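Local coordinates for pyridoxine 4-oxidase (Mesorhizobium loti, PDB 4HA6), which uses FAD to oxidise pyridoxine at its 4-position alcohol, as a flavin-dependent oxidase of the GMC oxidoreductase family, at residues Y60-Q65 and L382-A387; P365-S370 and L389-D394. All coordinates share one frame; numbering follows the deposited sequence.

Contact 1: residues Y60-Q65 and L382-A387; sequences YRTEAQ and LIIDPA
Q65 reaches past P386 to the carboxylate of D385, and its side chain can be followed outward from the backbone. Beyond CB, CG is anti to the carbonyl carbon (chi1 -63°), and the bend at chi2 carries the amide alongside the proline ring. There Q65 CD lies 3.7 Å from P386 CG. Q65 NE2 donates to D385 OD2 at 3.0 Å, on the anti side but tilted out of the carboxylate plane, and its other bond runs to E63 O, in its own segment. Both acceptors lie within 6° of the amide plane, which fixes the rotation of the amide, while NE2 sits above the E63 carbonyl plane; T62 OG1 reaches E63 O from the opposite face. Q65 OE1 accepts from Y388 N, just beyond the segment. A387 N meets D385 OD2 from the opposite face of the carboxylate, closing an Asx turn. With an alanine here in place of Q65, D385 OD2 is likely to lose one of its two donors and Y388 N its side-chain acceptor, with a gap opened beside P386.

The backbones meet directly where E63 N donates to I384 O at 2.9 Å (158°). A water accepts from I384 N and lies within donating distance of R61 O and L382 O, while the E63 carboxylate passes I383 CG2 and forms a salt bridge with R381. At the other end Y60 CB touches I384 CD1 at 3.7 Å, and Y60 OH is bonded to E255 on helix 252-262. The chemistry thus grades from an apolar end at Y60, L382 and I384, through one direct backbone bond, to a polar Q65-D385 end whose shared acceptors hold the amide in one orientation.

Contact 2: residues P365-S370 and L389-D394; sequences PTSRGS and LQTGRD
The carboxylate of D394 faces the backbone of T366 and S367, and its two oxygens divide the work. D394 OD1 takes T366 N through its syn lone pair at 2.7 Å, a nearly straight bond (169°). D394 OD2 accepts S367 N at 3.0 Å, on the syn side but 31° out of plane, and S367 OG at 2.5 Å from above the same face. Three donors therefore hold the carboxylate against rotation and would be expected to favour its ionised form. The T366 and D394 side chains cross obliquely, with the T366 hydroxyl beside the T391 side chain.

S367 is turned so that OG stands anti to the carbonyl carbon (chi1 -55°), which places it between D394 and the turn before the helix. From that turn Q390 N donates to S367 OG at 3.1 Å, with a weak bond from T391 N beside it. The hydroxyl thus gives to the carboxylate while receiving from the backbone. P365 CA lies 3.3 Å from D394 OD1, a van der Waals contact at the flank.

T391 holds the N-cap position of helix 392-409; its capping bond from D394 N is less certain, because T391 OG1 is doubtfully placed. The arrangement is that of a helix N-terminus whose first-turn aspartate binds successive backbone amides, T366 N and S367 N, of a neighbouring loop.

In the fold
From the N terminus, strand 60-61 and the residues after it come first; contact 1 closes a loop of 316 intervening residues by bringing 382-387 against them, joining two sequence ranges of the GMC family. Contact 2 spans 18 residues, linking 365-370, the loop after strand 355-362, to the start of helix 392-409. The segments alternate along the chain, 60-65, 365-370, 382-387, 389-394, so the closures cross. They also touch: D385 N lies 2.9 Å from S370 O, a probable hydrogen bond within the antiparallel pair 370-372 and 383-385, and A387 packs on S367 and R368. Together they link strand 60-61 and the residues after it, the 370-372/383-385 pair and the first turn of helix 392-409.

Contact 1: residues Y60-Q65 and L382-A387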
ATOM      1  N   TYR A  60      13.396  -3.332   4.579  1.00 19.72           N
ATOM      2  CA  TYR A  60      14.213  -2.140   4.336  1.00 13.78           C
ATOM      3  C   TYR A  60      14.300  -1.304   5.601  1.00 19.01           C
ATOM      4  O   TYR A  60      13.416  -1.371   6.452  1.00 15.35           O
ATOM      5  CB  TYR A  60      13.590  -1.263   3.242  1.00 10.13           C
ATOM      6  CG  TYR A  60      13.387  -1.959   1.926  1.00 13.81           C
ATOM      7  CD1 TYR A  60      14.416  -2.012   0.984  1.00 11.36           C
ATOM      8  CD2 TYR A  60      12.164  -2.550   1.610  1.00 14.06           C
ATOM      9  CE1 TYR A  60      14.239  -2.651  -0.235  1.00 11.48           C
ATOM     10  CE2 TYR A  60      11.975  -3.180   0.382  1.00 18.25           C
ATOM     11  CZ  TYR A  60      13.017  -3.228  -0.530  1.00 14.86           C
ATOM     12  OH  TYR A  60      12.858  -3.861  -1.747  1.00 15.34           O
ATOM     13  N   ARG A  61      15.344  -0.491   5.707  1.00 13.74           N
ATOM     14  CA  ARG A  61      15.507   0.390   6.853  1.00 14.63           C
ATOM     15  C   ARG A  61      15.613   1.833   6.344  1.00 16.32           C
ATOM     16  O   ARG A  61      16.469   2.136   5.513  1.00  7.46           O
ATOM     17  CB  ARG A  61      16.760  -0.021   7.631  1.00 18.98           C
ATOM     18  CG  ARG A  61      16.947   0.716   8.934  1.00 30.38           C
ATOM     19  CD  ARG A  61      18.345   0.510   9.468  1.00 31.93           C
ATOM     20  NE  ARG A  61      18.714   1.521  10.459  1.00 36.48           N
ATOM     21  CZ  ARG A  61      19.191   2.730  10.160  1.00 48.75           C
ATOM     22  NH1 ARG A  61      19.353   3.097   8.888  1.00 32.53           N
ATOM     23  NH2 ARG A  61      19.506   3.579  11.135  1.00 44.91           N
ATOM     24  N   THR A  62      14.736   2.728   6.803  1.00 13.71           N
ATOM     25  CA  THR A  62      14.814   4.116   6.327  1.00 11.04           C
ATOM     26  C   THR A  62      15.952   4.856   7.021  1.00 14.47           C
ATOM     27  O   THR A  62      16.432   4.414   8.075  1.00  9.34           O
ATOM     28  CB  THR A  62      13.545   4.906   6.636  1.00  7.67           C
ATOM     29  OG1 THR A  62      13.628   5.413   7.966  1.00  6.24           O
ATOM     30  CG2 THR A  62      12.268   4.037   6.470  1.00  6.77           C
ATOM     31  N   GLU A  63      16.381   5.980   6.447  1.00  5.34           N
ATOM     32  CA  GLU A  63      17.231   6.915   7.188  1.00  4.21           C
ATOM     33  C   GLU A  63      16.564   7.342   8.501  1.00 10.58           C
ATOM     34  O   GLU A  63      15.340   7.263   8.637  1.00  8.10           O
ATOM     35  CB  GLU A  63      17.500   8.160   6.353  1.00  6.43           C
ATOM     36  CG  GLU A  63      18.256   7.884   5.039  1.00 13.97           C
ATOM     37  CD  GLU A  63      19.598   7.213   5.274  1.00 13.99           C
ATOM     38  OE1 GLU A  63      19.707   5.982   5.044  1.00 19.94           O
ATOM     39  OE2 GLU A  63      20.538   7.919   5.691  1.00 17.63           O
ATOM     40  N   ALA A  64      17.364   7.802   9.461  1.00  7.43           N
ATOM     41  CA  ALA A  64      16.831   8.459  10.660  1.00  9.38           C
ATOM     42  C   ALA A  64      15.900   9.610  10.267  1.00 12.90           C
ATOM     43  O   ALA A  64      16.235  10.376   9.371  1.00 14.73           O
ATOM     44  CB  ALA A  64      17.980   8.989  11.526  1.00 16.35           C
ATOM     45  N   GLN A  65      14.744   9.744  10.927  1.00 12.51           N
ATOM     46  CA  GLN A  65      13.805  10.832  10.587  1.00 10.58           C
ATOM     47  C   GLN A  65      13.717  11.926  11.643  1.00  8.20           C
ATOM     48  O   GLN A  65      13.187  11.691  12.736  1.00  7.54           O
ATOM     49  CB  GLN A  65      12.391  10.290  10.355  1.00  6.60           C
ATOM     50  CG  GLN A  65      12.276   9.337   9.191  1.00  7.69           C
ATOM     51  CD  GLN A  65      12.556  10.012   7.872  1.00  5.04           C
ATOM     52  OE1 GLN A  65      11.763  10.824   7.407  1.00  6.70           O
ATOM     53  NE2 GLN A  65      13.677   9.681   7.261  1.00 10.61           N
ATOM     54  N   LEU A 382      19.153   0.505  -0.322  1.00 14.80           N
ATOM     55  CA  LEU A 382      18.535   1.738  -0.777  1.00 12.84           C
ATOM     56  C   LEU A 382      18.623   2.800   0.301  1.00  9.17           C
ATOM     57  O   LEU A 382      18.594   2.487   1.496  1.00 10.10           O
ATOM     58  CB  LEU A 382      17.073   1.514  -1.171  1.00  8.21           C
ATOM     59  CG  LEU A 382      16.799   0.642  -2.396  1.00 13.97           C
ATOM     60  CD1 LEU A 382      15.305   0.356  -2.550  1.00 10.98           C
ATOM     61  CD2 LEU A 382      17.362   1.255  -3.682  1.00  5.38           C
ATOM     62  N   ILE A 383      18.745   4.052  -0.137  1.00  5.36           N
ATOM     63  CA  ILE A 383      18.693   5.202   0.759  1.00  7.89           C
ATOM     64  C   ILE A 383      17.274   5.774   0.706  1.00 10.25           C
ATOM     65  O   ILE A 383      16.886   6.403  -0.282  1.00  6.74           O
ATOM     66  CB  ILE A 383      19.713   6.263   0.353  1.00  8.77           C
ATOM     67  CG1 ILE A 383      21.105   5.624   0.196  1.00  9.41           C
ATOM     68  CG2 ILE A 383      19.723   7.428   1.361  1.00  5.42           C
ATOM     69  CD1 ILE A 383      22.210   6.631  -0.052  1.00 15.01           C
ATOM     70  N   ILE A 384      16.507   5.515   1.764  1.00  7.15           N
ATOM     71  CA  ILE A 384      15.077   5.809   1.804  1.00  6.60           C
ATOM     72  C   ILE A 384      14.799   6.884   2.849  1.00  6.71           C
ATOM     73  O   ILE A 384      14.979   6.657   4.057  1.00  6.35           O
ATOM     74  CB  ILE A 384      14.268   4.547   2.173  1.00  6.37           C
ATOM     75  CG1 ILE A 384      14.485   3.442   1.138  1.00  6.83           C
ATOM     76  CG2 ILE A 384      12.774   4.874   2.323  1.00  5.02           C
ATOM     77  CD1 ILE A 384      14.164   2.039   1.673  1.00  6.24           C
ATOM     78  N   ASP A 385      14.375   8.058   2.384  1.00  4.43           N
ATOM     79  CA  ASP A 385      14.022   9.143   3.294  1.00  9.21           C
ATOM     80  C   ASP A 385      12.570   9.523   3.084  1.00  9.93           C
ATOM     81  O   ASP A 385      12.283  10.352   2.234  1.00  6.25           O
ATOM     82  CB  ASP A 385      14.909  10.371   3.048  1.00  9.02           C
ATOM     83  CG  ASP A 385      14.451  11.597   3.839  1.00 18.15           C
ATOM     84  OD1 ASP A 385      14.795  12.735   3.445  1.00 18.80           O
ATOM     85  OD2 ASP A 385      13.737  11.428   4.854  1.00  9.82           O
ATOM     86  N   PRO A 386      11.650   8.931   3.875  1.00  3.33           N
ATOM     87  CA  PRO A 386      10.231   9.232   3.703  1.00  3.06           C
ATOM     88  C   PRO A 386       9.877  10.673   4.099  1.00  8.59           C
ATOM     89  O   PRO A 386       8.758  11.079   3.799  1.00  6.84           O
ATOM     90  CB  PRO A 386       9.534   8.234   4.648  1.00  5.10           C
ATOM     91  CG  PRO A 386      10.600   7.819   5.631  1.00  6.18           C
ATOM     92  CD  PRO A 386      11.881   7.863   4.863  1.00  6.34           C
ATOM     93  N   ALA A 387      10.792  11.404   4.746  1.00  3.68           N
ATOM     94  CA  ALA A 387      10.538  12.785   5.207  1.00  6.33           C
ATOM     95  C   ALA A 387       9.294  12.873   6.084  1.00 10.00           C
ATOM     96  O   ALA A 387       8.471  13.782   5.933  1.00  5.52           O
ATOM     97  CB  ALA A 387      10.420  13.750   4.026  1.00  8.44           C
TER
HETATM   98  O   HOH W   1      17.701   4.035   3.891  1.00  5.93           O

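Contact 2: residues P365-S370 and L389-D394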
ATOM      1  N   PRO A 365      -0.890  13.015   3.691  1.00  3.08           N
ATOM      2  CA  PRO A 365       0.300  13.792   4.087  1.00  3.02           C
ATOM      3  C   PRO A 365       0.831  14.633   2.932  1.00  9.37           C
ATOM      4  O   PRO A 365       0.802  14.177   1.770  1.00  4.35           O
ATOM      5  CB  PRO A 365       1.332  12.709   4.449  1.00  4.21           C
ATOM      6  CG  PRO A 365       0.842  11.439   3.755  1.00  3.66           C
ATOM      7  CD  PRO A 365      -0.671  11.559   3.781  1.00  5.29           C
ATOM      8  N   THR A 366       1.286  15.845   3.243  1.00  4.16           N
ATOM      9  CA  THR A 366       1.834  16.726   2.223  1.00  5.58           C
ATOM     10  C   THR A 366       3.341  16.627   2.161  1.00  6.42           C
ATOM     11  O   THR A 366       3.932  17.112   1.204  1.00  5.97           O
ATOM     12  CB  THR A 366       1.402  18.213   2.396  1.00  3.73           C
ATOM     13  OG1 THR A 366       1.938  18.742   3.615  1.00  7.64           O
ATOM     14  CG2 THR A 366      -0.099  18.319   2.426  1.00  5.04           C
ATOM     15  N   SER A 367       3.970  16.009   3.169  1.00  5.58           N
ATOM     16  CA  SER A 367       5.410  15.737   3.098  1.00 12.22           C
ATOM     17  C   SER A 367       5.733  14.825   1.911  1.00 14.65           C
ATOM     18  O   SER A 367       4.884  14.045   1.455  1.00  7.32           O
ATOM     19  CB  SER A 367       5.927  15.095   4.395  1.00  8.97           C
ATOM     20  OG  SER A 367       5.604  15.898   5.521  1.00  9.76           O
ATOM     21  N   ARG A 368       6.958  14.937   1.406  1.00  5.53           N
ATOM     22  CA  ARG A 368       7.382  14.165   0.240  1.00  6.16           C
ATOM     23  C   ARG A 368       8.838  13.773   0.417  1.00  7.44           C
ATOM     24  O   ARG A 368       9.674  14.617   0.765  1.00  3.23           O
ATOM     25  CB  ARG A 368       7.214  14.984  -1.041  1.00  4.08           C
ATOM     26  CG  ARG A 368       5.768  15.273  -1.436  1.00  4.18           C
ATOM     27  CD  ARG A 368       5.042  13.980  -1.839  1.00  3.09           C
ATOM     28  NE  ARG A 368       3.700  14.244  -2.362  1.00  6.85           N
ATOM     29  CZ  ARG A 368       2.630  14.482  -1.607  1.00  7.29           C
ATOM     30  NH1 ARG A 368       2.723  14.494  -0.277  1.00  4.11           N
ATOM     31  NH2 ARG A 368       1.451  14.702  -2.183  1.00  6.45           N
ATOM     32  N   GLY A 369       9.142  12.495   0.208  1.00  2.23           N
ATOM     33  CA  GLY A 369      10.497  12.032   0.407  1.00  3.91           C
ATOM     34  C   GLY A 369      11.140  11.508  -0.857  1.00  4.34           C
ATOM     35  O   GLY A 369      10.745  11.880  -1.975  1.00  2.45           O
ATOM     36  N   SER A 370      12.137  10.640  -0.698  1.00  2.67           N
ATOM     37  CA  SER A 370      12.848  10.143  -1.879  1.00 10.47           C
ATOM     38  C   SER A 370      13.486   8.801  -1.601  1.00  7.00           C
ATOM     39  O   SER A 370      13.740   8.460  -0.438  1.00  2.77           O
ATOM     40  CB  SER A 370      13.925  11.132  -2.317  1.00  4.94           C
ATOM     41  OG  SER A 370      14.974  11.208  -1.351  1.00 10.72           O
ATOM     42  N   LEU A 389       6.549  13.627   8.733  1.00  5.47           N
ATOM     43  CA  LEU A 389       6.194  14.801   9.543  1.00  7.09           C
ATOM     44  C   LEU A 389       7.044  16.046   9.278  1.00 12.07           C
ATOM     45  O   LEU A 389       7.405  16.754  10.223  1.00  9.25           O
ATOM     46  CB  LEU A 389       6.260  14.455  11.035  1.00  5.20           C
ATOM     47  CG  LEU A 389       5.005  13.865  11.701  1.00 22.22           C
ATOM     48  CD1 LEU A 389       4.008  13.302  10.687  1.00 17.04           C
ATOM     49  CD2 LEU A 389       5.374  12.819  12.753  1.00  4.48           C
ATOM     50  N   GLN A 390       7.353  16.333   8.017  1.00  6.38           N
ATOM     51  CA  GLN A 390       8.243  17.464   7.748  1.00 15.21           C
ATOM     52  C   GLN A 390       7.486  18.780   7.493  1.00 17.39           C
ATOM     53  O   GLN A 390       8.065  19.867   7.534  1.00 26.06           O
ATOM     54  CB  GLN A 390       9.209  17.134   6.608  1.00 16.05           C
ATOM     55  CG  GLN A 390      10.644  17.664   6.822  1.00 32.77           C
ATOM     56  CD  GLN A 390      11.343  17.046   8.038  1.00 16.75           C
ATOM     57  OE1 GLN A 390      11.933  15.971   7.949  1.00 26.47           O
ATOM     58  NE2 GLN A 390      11.278  17.731   9.177  1.00 39.26           N
ATOM     59  N   THR A 391       6.190  18.684   7.234  1.00  4.49           N
ATOM     60  CA  THR A 391       5.409  19.872   6.954  1.00  9.59           C
ATOM     61  C   THR A 391       4.616  20.289   8.185  1.00  7.93           C
ATOM     62  O   THR A 391       4.306  19.458   9.054  1.00  6.43           O
ATOM     63  CB  THR A 391       4.449  19.639   5.771  1.00 11.10           C
ATOM     64  OG1 THR A 391       3.517  18.584   6.095  1.00  5.03           O
ATOM     65  CG2 THR A 391       5.243  19.271   4.520  1.00  7.43           C
ATOM     66  N   GLY A 392       4.279  21.569   8.271  1.00  6.58           N
ATOM     67  CA  GLY A 392       3.472  22.036   9.393  1.00  7.86           C
ATOM     68  C   GLY A 392       2.059  21.498   9.346  1.00  3.15           C
ATOM     69  O   GLY A 392       1.437  21.237  10.390  1.00  6.34           O
ATOM     70  N   ARG A 393       1.553  21.319   8.126  1.00  7.07           N
ATOM     71  CA  ARG A 393       0.225  20.759   7.907  1.00  4.65           C
ATOM     72  C   ARG A 393       0.148  19.324   8.442  1.00  7.41           C
ATOM     73  O   ARG A 393      -0.785  18.978   9.194  1.00 12.24           O
ATOM     74  CB  ARG A 393      -0.119  20.816   6.410  1.00 10.71           C
ATOM     75  CG  ARG A 393      -1.493  20.253   6.021  1.00 16.89           C
ATOM     76  CD  ARG A 393      -2.622  21.026   6.688  1.00 14.83           C
ATOM     77  NE  ARG A 393      -3.848  21.046   5.893  1.00 37.57           N
ATOM     78  CZ  ARG A 393      -4.771  21.998   5.992  1.00 45.48           C
ATOM     79  NH1 ARG A 393      -4.592  22.999   6.849  1.00 35.87           N
ATOM     80  NH2 ARG A 393      -5.867  21.956   5.243  1.00 47.58           N
ATOM     81  N   ASP A 394       1.136  18.499   8.085  1.00  4.93           N
ATOM     82  CA  ASP A 394       1.179  17.102   8.553  1.00  6.81           C
ATOM     83  C   ASP A 394       1.224  17.034  10.081  1.00  5.47           C
ATOM     84  O   ASP A 394       0.596  16.175  10.693  1.00  6.78           O
ATOM     85  CB  ASP A 394       2.404  16.366   7.986  1.00  2.16           C
ATOM     86  CG  ASP A 394       2.255  16.010   6.517  1.00  9.34           C
ATOM     87  OD1 ASP A 394       1.217  16.365   5.913  1.00  2.86           O
ATOM     88  OD2 ASP A 394       3.188  15.388   5.954  1.00  3.57           O
TER